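SeviL (Septifer virgatus, PDB 6LF2) binds the saccharides of GM1b and asialo-GM1 as an R-type lectin of the beta-trefoil fold. Local coordinates at residues 14-19 / 124-129. Residues are numbered along the deposited sequence; the frame is centred on the assembly and turned at random.
Sequences IQNREN and EKWILF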
# COMPACT_ATOMS: atom_id res chain seq x y z
N ILE B 14 -0.29 2.59 -6.09
CA ILE B 14 -1.15 3.77 -5.95
C ILE B 14 -2.48 3.26 -5.42
O ILE B 14 -3.30 2.69 -6.15
CB ILE B 14 -1.30 4.53 -7.28
CG1 ILE B 14 0.08 4.97 -7.77
CG2 ILE B 14 -2.24 5.73 -7.10
CD1 ILE B 14 0.09 5.67 -9.13
N GLN B 15 -2.70 3.42 -4.11
CA GLN B 15 -3.78 2.75 -3.41
C GLN B 15 -4.74 3.77 -2.80
O GLN B 15 -4.32 4.81 -2.30
CB GLN B 15 -3.20 1.83 -2.33
CG GLN B 15 -4.25 1.01 -1.57
CD GLN B 15 -3.63 -0.17 -0.85
OE1 GLN B 15 -3.01 -1.05 -1.47
NE2 GLN B 15 -3.80 -0.20 0.48
N ASN B 16 -6.03 3.45 -2.85
CA ASN B 16 -7.07 4.37 -2.41
C ASN B 16 -7.39 4.17 -0.93
O ASN B 16 -7.56 3.04 -0.48
CB ASN B 16 -8.34 4.16 -3.24
CG ASN B 16 -9.25 5.37 -3.19
OD1 ASN B 16 -10.05 5.52 -2.26
ND2 ASN B 16 -9.13 6.24 -4.19
N ARG B 17 -7.51 5.28 -0.21
CA ARG B 17 -7.89 5.21 1.21
C ARG B 17 -9.27 4.61 1.41
O ARG B 17 -9.52 3.94 2.42
CB ARG B 17 -7.84 6.59 1.84
CG ARG B 17 -8.04 6.58 3.36
CD ARG B 17 -7.77 7.97 3.91
NE ARG B 17 -7.99 8.05 5.35
CZ ARG B 17 -9.19 8.21 5.90
NH1 ARG B 17 -10.27 8.30 5.13
NH2 ARG B 17 -9.31 8.28 7.22
N GLU B 18 -10.21 4.87 0.49
CA GLU B 18 -11.61 4.57 0.79
C GLU B 18 -11.95 3.09 0.65
O GLU B 18 -12.80 2.59 1.39
CB GLU B 18 -12.51 5.44 -0.09
CG GLU B 18 -13.99 5.33 0.23
CD GLU B 18 -14.38 6.00 1.54
OE1 GLU B 18 -13.53 6.64 2.19
OE2 GLU B 18 -15.56 5.87 1.93
N ASN B 19 -11.30 2.36 -0.28
CA ASN B 19 -11.57 0.95 -0.47
C ASN B 19 -10.32 0.07 -0.49
O ASN B 19 -10.45 -1.14 -0.72
CB ASN B 19 -12.36 0.74 -1.77
CG ASN B 19 -11.57 1.12 -3.01
OD1 ASN B 19 -10.43 1.56 -2.93
ND2 ASN B 19 -12.19 0.94 -4.17
N GLU B 124 -11.00 10.33 -3.44
CA GLU B 124 -9.87 10.90 -4.16
C GLU B 124 -8.57 10.82 -3.38
O GLU B 124 -7.57 11.42 -3.81
CB GLU B 124 -10.16 12.37 -4.50
CG GLU B 124 -11.33 12.54 -5.43
CD GLU B 124 -11.87 13.94 -5.45
OE1 GLU B 124 -11.49 14.75 -4.57
OE2 GLU B 124 -12.68 14.25 -6.36
N LYS B 125 -8.56 10.15 -2.22
CA LYS B 125 -7.38 10.14 -1.35
C LYS B 125 -6.56 8.89 -1.64
O LYS B 125 -7.08 7.77 -1.54
CB LYS B 125 -7.80 10.19 0.12
CG LYS B 125 -8.59 11.43 0.48
CD LYS B 125 -9.09 11.39 1.91
CE LYS B 125 -9.84 12.67 2.24
NZ LYS B 125 -10.28 12.69 3.68
N TRP B 126 -5.30 9.08 -2.04
CA TRP B 126 -4.41 8.00 -2.43
C TRP B 126 -3.15 8.00 -1.59
O TRP B 126 -2.63 9.05 -1.19
CB TRP B 126 -3.99 8.10 -3.90
CG TRP B 126 -5.13 8.20 -4.87
CD1 TRP B 126 -5.75 9.35 -5.29
CD2 TRP B 126 -5.78 7.13 -5.56
NE1 TRP B 126 -6.74 9.06 -6.17
CE2 TRP B 126 -6.79 7.70 -6.37
CE3 TRP B 126 -5.61 5.73 -5.57
CZ2 TRP B 126 -7.62 6.93 -7.17
CZ3 TRP B 126 -6.43 4.97 -6.37
CH2 TRP B 126 -7.43 5.57 -7.17
N ILE B 127 -2.62 6.80 -1.36
CA ILE B 127 -1.30 6.63 -0.79
C ILE B 127 -0.44 5.94 -1.85
O ILE B 127 -0.85 4.92 -2.41
CB ILE B 127 -1.36 5.85 0.54
CG1 ILE B 127 0.04 5.72 1.16
CG2 ILE B 127 -2.06 4.51 0.35
CD1 ILE B 127 0.00 5.40 2.66
N LEU B 128 0.69 6.55 -2.17
CA LEU B 128 1.60 6.07 -3.20
C LEU B 128 2.81 5.53 -2.46
O LEU B 128 3.63 6.30 -1.96
CB LEU B 128 1.99 7.18 -4.16
CG LEU B 128 0.87 7.84 -4.97
CD1 LEU B 128 0.23 8.97 -4.19
CD2 LEU B 128 1.44 8.35 -6.28
N PHE B 129 2.92 4.20 -2.36
CA PHE B 129 3.96 3.62 -1.53
C PHE B 129 4.94 2.80 -2.37
O PHE B 129 4.59 2.22 -3.39
CB PHE B 129 3.38 2.77 -0.38
CG PHE B 129 2.51 1.60 -0.82
CD1 PHE B 129 3.07 0.33 -1.00
CD2 PHE B 129 1.13 1.74 -0.94
CE1 PHE B 129 2.29 -0.75 -1.33
CE2 PHE B 129 0.34 0.65 -1.28
CZ PHE B 129 0.92 -0.60 -1.48
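The carbonyl oxygen of Gln15 accepts a hydrogen bond from the backbone N of Ile127, with O and N 2.8 Å apart. The CA of Trp126 makes a further CA-H...O contact with the same oxygen. In return Gln15 N donates to Ile127 O at 2.9 Å. Two residues on, Arg17 N donates to Lys125 O in a nearly straight bond, 176° at the hydrogen. These bonds join the antiparallel strands 6-16 and 126-130, the first and last strands of the chain.

Asn16 and Trp126 form a non-hydrogen-bonded pair. The Asn16 amide stands almost upright on the indole, the planes 84° apart. Its ND2 lies 3.3 Å above the ring plane, toward the rim, and is 3.4 Å from Trp126 CZ2. Asn16 CG is anti to the backbone N (chi1 -159°), which lays the amide, with ND2, over the indole. Asn16 CB makes an off-centre CH-pi contact with the six-membered ring. Asn16 ND2 also donates to Ser123 O, while Asn16 OD1 accepts from Glu18 N at 2.8 Å and closes an Asx turn. Trp126 NE1 donates a hydrogen bond to Leu107 O.

On the same face, Ile14 CG2 meets Trp126 CE3 at 3.7 Å, and Ile14 CG1 lies beside Leu128 CD2. On the other face, Gln15 OE1 comes to the edge of the Phe129 ring, 3.8 Å from CE2. This OE1 accepts hydrogen bonds from Arg22 NE and from Gln15 NE2 of the second subunit, whose Phe129 stacks on this one.

Arg17 and Lys125 run side by side, their charged ends near but not touching. Glu122, Asp92 and Glu91 form salt bridges with Lys125 NZ and probably balance these like charges. The chemistry thus divides by face: Trp126 and Asn16 tie the strand pair into the trefoil, whereas Gln15 and Phe129 carry it into the dimer interface.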